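PDB 6KR5: cysteine synthase 3 from Entamoeba histolytica, which catalyses the PLP-dependent formation of L-cysteine from O-acetyl-L-serine and sulfide, as an O-acetylserine sulfhydrylase. Local coordinates for residues M279-A284 against I304-C309; S189-A194 against V213-P218; M54-D59 against S86-I91; A222-K227 against G240-I245. All blocks are in the same frame, centred on the assembly; numbering follows the deposited sequence.

How the contacts relate
Contacts 1, 2 and 3 are buried and each touch the PLP, while contact 4 lies on the surface. Contacts 1 and 2 reach the same sheet, because strands 301-306 and 186-190 are neighbours in it. Contact 1 takes the pyridine nitrogen, contact 2 the phosphate, and contact 3 the C4A end, where K58 probably forms the Schiff base, and O3. Contact 3 is joined to contact 1 through D308 and N88. Contact 2 is held by backbone hydrogen bonds, whereas contact 1 is bridged by water and contact 3 packs side chains around the cofactor. Contact 4 is apolar and touches contact 2, where E217 meets the 222-227 turn and T193 meets T243.

Contact 1: M279-A284 against I304-C309; sequences MSSGAA and IILPDC. With PLP (pyridoxal-5'-phosphate), chain D.
The start of helix 279-292, M279 to A284, runs back along strand 304-306. The short axes come within 7.6 Å and are almost antiparallel, at 168°. S281 faces L306, with 4.5 Å between the two CA atoms. The helix is therefore very close to the strand at this small residue. The S281 hydroxyl drops onto the backbone where strand becomes loop. S281 OG lies 3.2 Å from L306 CA and equally close to CD of P307. Its chi1 of -67° sets OG beside its own backbone N and turned to the strand. One turn later, A284 CB rests on CG2 of I304 at 3.5 Å, the apolar end of the contact.

The other end opens on the cofactor. A serine that meets the pyridine nitrogen is characteristic of fold type II PLP enzymes, the group to which cysteine synthases belong. S280 OG donates to PLP N1 at 2.6 Å, which is consistent with an unprotonated pyridine nitrogen. CB and CG of P307 lie over the N1 end of one face of the PLP ring, with P307 CB 3.2 Å from PLP N1.

A single water ties the two segments together. It donates to S280 OG and to D308 OD1, the latter at 2.6 Å, and is also hydrogen-bonded to S281 OG. The other carboxylate oxygen of D308, OD2, is held by Y313 OH and lies 3.2 Å from the PLP methyl carbon C2A.

Contact 2: S189-A194 against V213-P218; sequences SAVGTA and VVAVEP. With PLP (pyridoxal-5'-phosphate), chain D.
A190 and V216 send their side chains to one face of the parallel sheet, S189 and A215 to the other. On the first face A190 CB stands beside V216 CB at 4.0 Å, a loose apolar pair. On the second face V191, just past the strand end, leans back over A215. With chi1 at 174°, V191 CG1 is anti to the backbone N, and CG2 is left to meet A215 CB at 3.8 Å. S189 and V191 both also pack on helix 195-207, which links the two strands as a beta-alpha-beta unit.

Three backbone hydrogen bonds set this register. S189 N donates to V214 O, V216 N to S189 O, and V191 N to V216 O. The middle one is the most bent, with an angle of 144° at the hydrogen and the donor above the carbonyl plane.

After A190 the strand ends, and from G192 the chain curls round the PLP phosphate. G192 N gives a bond of 2.7 Å to PLP O1P, and A194 N one of 2.9 Å to the same oxygen. T193 grips PLP O2P twice, through its N at 2.7 Å and through OG1 at 2.6 Å. A194 is the N-cap of helix 195-207, and T196 OG1 of that helix binds the cofactor too. The phosphate charge is thus met by backbone N-H groups and hydroxyls, and the helix start would probably add to its stabilisation.

Contact 3: M54-D59 against S86-I91; sequences MSSVKD and SGNTGI. With PLP (pyridoxal-5'-phosphate), chain D.
This is a buried packing contact beside the PLP, where K58 crosses N88 at the starts of helices 58-72 and 88-100. The two side chains meet at about a right angle, with K58 CG 3.5 Å from N88 CB. From there K58 runs past T89, whose OG1 is 3.2 Å from K58 CE and hydrogen-bonded to Q159. The K58 chain bends at chi2 (-51°), which turns it toward the cofactor. K58 NZ lies 1.3 Å from PLP C4A, consistent with the internal aldimine; the modelled aldehyde oxygen O4A overlaps the lysine end and is doubtful.

N88 works from the helix start that follows strand 80-84. The sequence SGNTG here fits the substrate-binding loop of cysteine synthases. N88 ND2 donates to PLP O3 at 2.9 Å and also to D308 OD2, while N88 OD1 takes a bond from R312. Both ends of its amide are therefore fixed.

S56 OG sits 3.3 Å from N88 CB and accepts from K58 N, a capping bond. Farther from the cofactor, M54 CB touches I91 CG2 at 3.7 Å, and M54 also packs on M276 of the second subunit. M54 N reaches the syn lone pair of D59 OD2 at 2.7 Å.

Contact 4: A222-K227 against G240-I245; sequences AVLSGK and GFVTDI
The long loop between strands 212-218 and 253-257 folds back on itself here, bringing V223 against G240 and F241. Neither segment holds a regular helix or strand. V223 carries the contact with both methyl groups. Its CG1 rests on the G240 backbone, 3.9 Å from G240 C. CG2 reaches the next peptide, 3.7 Å from F241 O. This split follows from chi1 of -57°, which puts CG1 beside the V223 backbone N and CG2 between that N and the carbonyl carbon.

V242 closes the contact alongside. V242 CG2 lies 4.0 Å from V223 O, and its other methyl, CG1, is 4.2 Å from CD2 of L224. These are loose van der Waals touches at a largely open surface, and of the two the second joins apolar side chains. The F241 side chain leaves V223 and stacks edge-to-face on F160.

Polar ties hold each side to the fold. E217 accepts from L224 N with OE1 and bonds S225 OG with OE2. T243 OG1 is hydrogen-bonded to T193 O, on a residue that itself binds the phosphate.

Residues V223 to G226 make a type I turn, closed by G226 N to V223 O at 3.0 Å. K227 N also bonds back to A222 O, at 3.1 Å. With G226 at positive phi (88°), this pair of bonds is typical of a Schellman motif, formed here without a regular helix before it.

Contact 1: M279-A284 against I304-C309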
# COMPACT_ATOMS: atom_id res chain seq x y z
N MET B 279 -4.98 -8.75 9.66
CA MET B 279 -5.58 -9.56 10.73
C MET B 279 -5.16 -9.06 12.11
O MET B 279 -5.99 -8.95 13.03
CB MET B 279 -5.19 -11.03 10.57
CG MET B 279 -5.72 -11.66 9.31
SD MET B 279 -5.16 -13.37 9.30
CE MET B 279 -6.22 -14.04 8.01
N SER B 280 -3.85 -8.80 12.30
CA SER B 280 -3.39 -8.31 13.60
C SER B 280 -3.95 -6.93 13.90
O SER B 280 -4.12 -6.57 15.08
CB SER B 280 -1.85 -8.30 13.64
OG SER B 280 -1.33 -7.36 12.72
N SER B 281 -4.25 -6.15 12.86
CA SER B 281 -4.89 -4.86 13.03
C SER B 281 -6.30 -5.02 13.59
O SER B 281 -6.74 -4.23 14.43
CB SER B 281 -4.93 -4.13 11.69
OG SER B 281 -3.64 -3.77 11.25
N GLY B 282 -7.03 -6.03 13.11
CA GLY B 282 -8.32 -6.35 13.69
C GLY B 282 -8.21 -6.69 15.17
O GLY B 282 -9.04 -6.25 15.98
N ALA B 283 -7.18 -7.46 15.54
CA ALA B 283 -6.98 -7.79 16.94
C ALA B 283 -6.69 -6.54 17.75
O ALA B 283 -7.30 -6.30 18.80
CB ALA B 283 -5.85 -8.81 17.09
N ALA B 284 -5.76 -5.71 17.26
CA ALA B 284 -5.41 -4.48 17.96
C ALA B 284 -6.61 -3.56 18.08
O ALA B 284 -6.85 -2.99 19.15
CB ALA B 284 -4.26 -3.77 17.25
N ILE B 304 -3.81 3.15 18.27
CA ILE B 304 -3.76 1.73 17.95
C ILE B 304 -2.87 1.56 16.72
O ILE B 304 -3.14 2.15 15.68
CB ILE B 304 -5.16 1.16 17.69
CG1 ILE B 304 -6.12 1.55 18.82
CG2 ILE B 304 -5.13 -0.35 17.53
CD1 ILE B 304 -7.53 1.07 18.55
N ILE B 305 -1.84 0.73 16.84
CA ILE B 305 -0.99 0.42 15.69
C ILE B 305 -1.71 -0.57 14.79
O ILE B 305 -2.19 -1.61 15.26
CB ILE B 305 0.35 -0.18 16.16
CG1 ILE B 305 1.07 0.76 17.12
CG2 ILE B 305 1.24 -0.48 14.95
CD1 ILE B 305 1.38 2.12 16.51
N LEU B 306 -1.78 -0.26 13.49
CA LEU B 306 -2.30 -1.19 12.49
C LEU B 306 -1.13 -1.66 11.64
O LEU B 306 -0.68 -0.92 10.76
CB LEU B 306 -3.38 -0.54 11.62
CG LEU B 306 -4.55 0.13 12.36
CD1 LEU B 306 -5.72 0.32 11.39
CD2 LEU B 306 -4.98 -0.65 13.55
N PRO B 307 -0.59 -2.87 11.87
CA PRO B 307 0.72 -3.21 11.26
C PRO B 307 0.75 -3.38 9.74
O PRO B 307 1.83 -3.20 9.16
CB PRO B 307 1.08 -4.54 11.96
CG PRO B 307 0.41 -4.44 13.31
CD PRO B 307 -0.92 -3.77 12.99
N ASP B 308 -0.35 -3.76 9.08
CA ASP B 308 -0.30 -3.94 7.63
C ASP B 308 -1.71 -3.92 7.06
O ASP B 308 -2.69 -3.65 7.77
CB ASP B 308 0.48 -5.21 7.22
CG ASP B 308 -0.25 -6.52 7.52
OD1 ASP B 308 -1.35 -6.52 8.11
OD2 ASP B 308 0.32 -7.59 7.16
N CYS B 309 -1.82 -4.22 5.77
CA CYS B 309 -3.03 -4.04 4.99
C CYS B 309 -3.73 -5.37 4.72
O CYS B 309 -3.09 -6.42 4.60
CB CYS B 309 -2.70 -3.37 3.66
SG CYS B 309 -4.13 -3.09 2.59
N1 PLP D . 1.25 -7.70 12.65
C2 PLP D . 1.99 -7.84 11.50
C2A PLP D . 1.26 -8.05 10.21
C3 PLP D . 3.37 -7.79 11.56
O3 PLP D . 4.08 -7.93 10.40
C4 PLP D . 4.01 -7.58 12.77
C4A PLP D . 5.49 -7.62 12.87
O4A PLP D . 6.18 -7.85 11.87
C5 PLP D . 3.25 -7.44 13.93
C6 PLP D . 1.87 -7.50 13.85
C5A PLP D . 3.87 -7.26 15.30
O4P PLP D . 4.76 -6.17 15.40
P PLP D . 6.03 -6.38 16.35
O1P PLP D . 5.53 -6.89 17.69
O2P PLP D . 6.92 -7.39 15.70
O3P PLP D . 6.68 -5.05 16.48
O HOH W 1 -2.40 -6.10 10.47

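Contact 2: S189-A194 against V213-P218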
# COMPACT_ATOMS: atom_id res chain seq x y z
N SER B 189 -0.76 -2.25 20.96
CA SER B 189 0.07 -2.88 19.94
C SER B 189 -0.04 -4.39 20.06
O SER B 189 0.23 -4.95 21.13
CB SER B 189 1.53 -2.41 20.08
OG SER B 189 2.43 -3.28 19.43
N ALA B 190 -0.44 -5.05 18.97
CA ALA B 190 -0.38 -6.51 18.92
C ALA B 190 1.06 -6.98 18.73
O ALA B 190 1.82 -6.41 17.94
CB ALA B 190 -1.27 -7.03 17.79
N VAL B 191 1.44 -8.05 19.44
CA VAL B 191 2.85 -8.40 19.66
C VAL B 191 3.28 -9.56 18.77
O VAL B 191 2.75 -10.68 18.88
CB VAL B 191 3.12 -8.73 21.14
CG1 VAL B 191 4.56 -9.24 21.30
CG2 VAL B 191 2.86 -7.51 22.00
N GLY B 192 4.26 -9.30 17.91
CA GLY B 192 4.97 -10.35 17.19
C GLY B 192 6.37 -10.47 17.74
O GLY B 192 6.63 -11.34 18.59
N THR B 193 7.28 -9.61 17.27
CA THR B 193 8.63 -9.55 17.84
C THR B 193 8.65 -8.80 19.17
O THR B 193 9.61 -8.97 19.94
CB THR B 193 9.62 -8.87 16.89
OG1 THR B 193 9.32 -7.48 16.76
CG2 THR B 193 9.61 -9.54 15.51
N ALA B 194 7.64 -7.97 19.42
CA ALA B 194 7.47 -7.04 20.53
C ALA B 194 8.26 -5.76 20.31
O ALA B 194 8.24 -4.88 21.17
CB ALA B 194 7.84 -7.65 21.90
N VAL B 213 0.45 1.29 28.31
CA VAL B 213 0.90 0.43 27.21
C VAL B 213 0.09 -0.86 27.25
O VAL B 213 0.15 -1.60 28.24
CB VAL B 213 2.40 0.16 27.31
CG1 VAL B 213 2.82 -0.86 26.26
CG2 VAL B 213 3.17 1.47 27.14
N VAL B 214 -0.63 -1.15 26.17
CA VAL B 214 -1.48 -2.33 26.09
C VAL B 214 -0.91 -3.26 25.03
O VAL B 214 -0.85 -2.90 23.84
CB VAL B 214 -2.93 -1.96 25.76
CG1 VAL B 214 -3.79 -3.21 25.61
CG2 VAL B 214 -3.51 -1.04 26.85
N ALA B 215 -0.50 -4.46 25.44
CA ALA B 215 -0.04 -5.49 24.51
C ALA B 215 -1.19 -6.43 24.18
O ALA B 215 -1.99 -6.77 25.05
CB ALA B 215 1.12 -6.28 25.11
N VAL B 216 -1.27 -6.87 22.91
CA VAL B 216 -2.35 -7.71 22.43
C VAL B 216 -1.77 -9.02 21.90
O VAL B 216 -0.76 -9.01 21.18
CB VAL B 216 -3.16 -6.99 21.33
CG1 VAL B 216 -4.32 -7.85 20.81
CG2 VAL B 216 -3.64 -5.65 21.85
N GLU B 217 -2.40 -10.13 22.25
CA GLU B 217 -1.94 -11.43 21.79
C GLU B 217 -3.15 -12.32 21.52
O GLU B 217 -4.25 -12.03 22.01
CB GLU B 217 -0.99 -12.08 22.81
CG GLU B 217 -1.58 -12.34 24.18
CD GLU B 217 -0.60 -13.06 25.11
OE1 GLU B 217 0.51 -13.44 24.67
OE2 GLU B 217 -0.95 -13.25 26.29
N PRO B 218 -2.98 -13.39 20.74
CA PRO B 218 -4.12 -14.28 20.49
C PRO B 218 -4.57 -14.99 21.75
O PRO B 218 -3.76 -15.51 22.53
CB PRO B 218 -3.58 -15.28 19.45
CG PRO B 218 -2.30 -14.68 18.92
CD PRO B 218 -1.76 -13.85 20.06
N1 PLP D . 1.25 -7.70 12.65
C2 PLP D . 1.99 -7.84 11.50
C2A PLP D . 1.26 -8.05 10.21
C3 PLP D . 3.37 -7.79 11.56
O3 PLP D . 4.08 -7.93 10.40
C4 PLP D . 4.01 -7.58 12.77
C4A PLP D . 5.49 -7.62 12.87
O4A PLP D . 6.18 -7.85 11.87
C5 PLP D . 3.25 -7.44 13.93
C6 PLP D . 1.87 -7.50 13.85
C5A PLP D . 3.87 -7.26 15.30
O4P PLP D . 4.76 -6.17 15.40
P PLP D . 6.03 -6.38 16.35
O1P PLP D . 5.53 -6.89 17.69
O2P PLP D . 6.92 -7.39 15.70
O3P PLP D . 6.68 -5.05 16.48

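Contact 3: M54-D59 against S86-I91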
# COMPACT_ATOMS: atom_id res chain seq x y z
N MET B 54 6.46 -0.70 1.34
CA MET B 54 6.04 -2.08 1.17
C MET B 54 4.99 -2.48 2.20
O MET B 54 4.77 -3.66 2.47
CB MET B 54 7.25 -3.02 1.19
CG MET B 54 7.97 -3.09 -0.17
SD MET B 54 6.88 -3.40 -1.60
CE MET B 54 6.15 -4.95 -1.10
N SER B 55 4.31 -1.48 2.76
CA SER B 55 2.96 -1.63 3.33
C SER B 55 2.92 -2.43 4.62
O SER B 55 1.88 -3.01 4.95
CB SER B 55 2.01 -2.23 2.30
OG SER B 55 2.00 -1.41 1.14
N SER B 56 4.00 -2.44 5.39
CA SER B 56 3.89 -2.95 6.75
C SER B 56 4.90 -2.26 7.64
O SER B 56 5.86 -1.63 7.18
CB SER B 56 4.10 -4.46 6.82
OG SER B 56 5.47 -4.79 7.03
N VAL B 57 4.67 -2.40 8.95
CA VAL B 57 5.57 -1.87 9.96
C VAL B 57 6.98 -2.42 9.79
O VAL B 57 7.96 -1.77 10.20
CB VAL B 57 4.98 -2.19 11.34
CG1 VAL B 57 4.93 -3.68 11.57
CG2 VAL B 57 5.75 -1.48 12.44
N LYS B 58 7.12 -3.60 9.19
CA LYS B 58 8.45 -4.19 9.06
C LYS B 58 9.35 -3.44 8.08
O LYS B 58 10.56 -3.70 8.07
CB LYS B 58 8.34 -5.66 8.65
CG LYS B 58 7.62 -6.52 9.68
CD LYS B 58 8.19 -6.36 11.08
CE LYS B 58 7.78 -7.52 11.95
NZ LYS B 58 6.64 -7.09 12.81
N ASP B 59 8.81 -2.53 7.27
CA ASP B 59 9.68 -1.63 6.52
C ASP B 59 10.64 -0.92 7.46
O ASP B 59 11.83 -0.75 7.15
CB ASP B 59 8.86 -0.59 5.75
CG ASP B 59 8.20 -1.12 4.50
OD1 ASP B 59 7.84 -2.31 4.45
OD2 ASP B 59 8.03 -0.31 3.56
N SER B 86 8.65 -16.14 7.11
CA SER B 86 7.68 -16.27 6.03
C SER B 86 6.77 -15.05 5.94
O SER B 86 5.83 -15.05 5.14
CB SER B 86 6.85 -17.54 6.23
OG SER B 86 7.69 -18.70 6.32
N GLY B 87 7.03 -14.01 6.74
CA GLY B 87 6.14 -12.87 6.82
C GLY B 87 6.72 -11.53 6.44
O GLY B 87 7.62 -11.43 5.60
N ASN B 88 6.19 -10.48 7.05
CA ASN B 88 6.54 -9.13 6.62
C ASN B 88 8.00 -8.79 6.88
O ASN B 88 8.56 -7.93 6.20
CB ASN B 88 5.63 -8.12 7.31
CG ASN B 88 4.23 -8.16 6.77
OD1 ASN B 88 4.02 -8.41 5.58
ND2 ASN B 88 3.26 -7.89 7.63
N THR B 89 8.64 -9.42 7.88
CA THR B 89 10.04 -9.12 8.14
C THR B 89 10.90 -9.39 6.92
O THR B 89 11.80 -8.61 6.60
CB THR B 89 10.52 -9.93 9.33
OG1 THR B 89 9.81 -9.48 10.49
CG2 THR B 89 12.03 -9.77 9.55
N GLY B 90 10.61 -10.48 6.21
CA GLY B 90 11.35 -10.78 5.01
C GLY B 90 11.20 -9.69 3.97
O GLY B 90 12.17 -9.31 3.31
N ILE B 91 9.98 -9.16 3.82
CA ILE B 91 9.75 -8.09 2.85
C ILE B 91 10.54 -6.84 3.23
O ILE B 91 11.19 -6.21 2.40
CB ILE B 91 8.25 -7.78 2.73
CG1 ILE B 91 7.50 -9.00 2.19
CG2 ILE B 91 8.05 -6.55 1.87
CD1 ILE B 91 5.98 -8.83 2.25
N1 PLP D . 1.25 -7.70 12.65
C2 PLP D . 1.99 -7.84 11.50
C2A PLP D . 1.26 -8.05 10.21
C3 PLP D . 3.37 -7.79 11.56
O3 PLP D . 4.08 -7.93 10.40
C4 PLP D . 4.01 -7.58 12.77
C4A PLP D . 5.49 -7.62 12.87
O4A PLP D . 6.18 -7.85 11.87
C5 PLP D . 3.25 -7.44 13.93
C6 PLP D . 1.87 -7.50 13.85
C5A PLP D . 3.87 -7.26 15.30
O4P PLP D . 4.76 -6.17 15.40
P PLP D . 6.03 -6.38 16.35
O1P PLP D . 5.53 -6.89 17.69
O2P PLP D . 6.92 -7.39 15.70
O3P PLP D . 6.68 -5.05 16.48

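Contact 4: A222-K227 against G240-I245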
# COMPACT_ATOMS: atom_id res chain seq x y z
N ALA B 222 -1.73 -17.36 24.36
CA ALA B 222 -1.56 -16.17 25.18
C ALA B 222 -0.35 -16.34 26.11
O ALA B 222 -0.45 -16.37 27.34
CB ALA B 222 -2.84 -15.88 25.95
N VAL B 223 0.83 -16.42 25.48
CA VAL B 223 2.03 -16.76 26.23
C VAL B 223 2.49 -15.59 27.10
O VAL B 223 3.11 -15.81 28.16
CB VAL B 223 3.17 -17.25 25.30
CG1 VAL B 223 2.71 -18.44 24.48
CG2 VAL B 223 3.70 -16.14 24.42
N LEU B 224 2.22 -14.35 26.70
CA LEU B 224 2.56 -13.23 27.57
C LEU B 224 1.76 -13.28 28.86
O LEU B 224 2.25 -12.86 29.92
CB LEU B 224 2.33 -11.90 26.85
CG LEU B 224 3.13 -11.71 25.56
CD1 LEU B 224 2.70 -10.42 24.92
CD2 LEU B 224 4.61 -11.69 25.84
N SER B 225 0.53 -13.81 28.79
CA SER B 225 -0.31 -14.00 29.97
C SER B 225 0.07 -15.24 30.76
O SER B 225 -0.57 -15.53 31.78
CB SER B 225 -1.77 -14.11 29.53
OG SER B 225 -2.17 -12.96 28.79
N GLY B 226 1.10 -15.97 30.33
CA GLY B 226 1.56 -17.18 31.00
C GLY B 226 0.87 -18.46 30.58
O GLY B 226 1.13 -19.51 31.19
N LYS B 227 0.01 -18.43 29.55
CA LYS B 227 -0.67 -19.61 29.04
C LYS B 227 0.21 -20.34 28.04
O LYS B 227 1.14 -19.76 27.47
CB LYS B 227 -2.00 -19.21 28.41
CG LYS B 227 -2.92 -18.50 29.39
CD LYS B 227 -4.30 -18.28 28.81
CE LYS B 227 -5.30 -17.94 29.90
NZ LYS B 227 -4.70 -17.03 30.92
N GLY B 240 4.39 -17.63 19.93
CA GLY B 240 4.41 -18.86 20.70
C GLY B 240 5.49 -18.92 21.75
O GLY B 240 5.65 -19.98 22.37
N PHE B 241 6.21 -17.83 21.97
CA PHE B 241 7.24 -17.75 23.00
C PHE B 241 7.35 -16.29 23.40
O PHE B 241 6.91 -15.40 22.67
CB PHE B 241 8.60 -18.29 22.52
CG PHE B 241 9.15 -17.59 21.30
CD1 PHE B 241 8.76 -18.00 20.03
CD2 PHE B 241 10.01 -16.53 21.41
CE1 PHE B 241 9.24 -17.36 18.90
CE2 PHE B 241 10.49 -15.87 20.27
CZ PHE B 241 10.10 -16.29 19.02
N VAL B 242 7.92 -16.05 24.58
CA VAL B 242 8.17 -14.68 25.01
C VAL B 242 9.49 -14.25 24.38
O VAL B 242 10.53 -14.88 24.60
CB VAL B 242 8.22 -14.57 26.54
CG1 VAL B 242 8.44 -13.14 26.96
CG2 VAL B 242 6.94 -15.11 27.14
N THR B 243 9.46 -13.19 23.57
CA THR B 243 10.63 -12.84 22.78
C THR B 243 11.68 -12.12 23.62
O THR B 243 11.39 -11.55 24.68
CB THR B 243 10.24 -11.95 21.60
OG1 THR B 243 9.82 -10.66 22.08
CG2 THR B 243 9.11 -12.60 20.80
N ASP B 244 12.92 -12.14 23.12
CA ASP B 244 14.01 -11.48 23.83
C ASP B 244 13.79 -9.97 23.95
O ASP B 244 14.27 -9.35 24.90
CB ASP B 244 15.34 -11.76 23.12
CG ASP B 244 15.88 -13.15 23.40
OD1 ASP B 244 15.43 -13.79 24.37
OD2 ASP B 244 16.78 -13.60 22.65
N ILE B 245 13.05 -9.37 23.01
CA ILE B 245 12.78 -7.94 23.07
C ILE B 245 11.77 -7.61 24.16
O ILE B 245 11.80 -6.51 24.74
CB ILE B 245 12.30 -7.46 21.68
CG1 ILE B 245 13.47 -7.44 20.71
CG2 ILE B 245 11.64 -6.09 21.77
CD1 ILE B 245 13.06 -7.21 19.24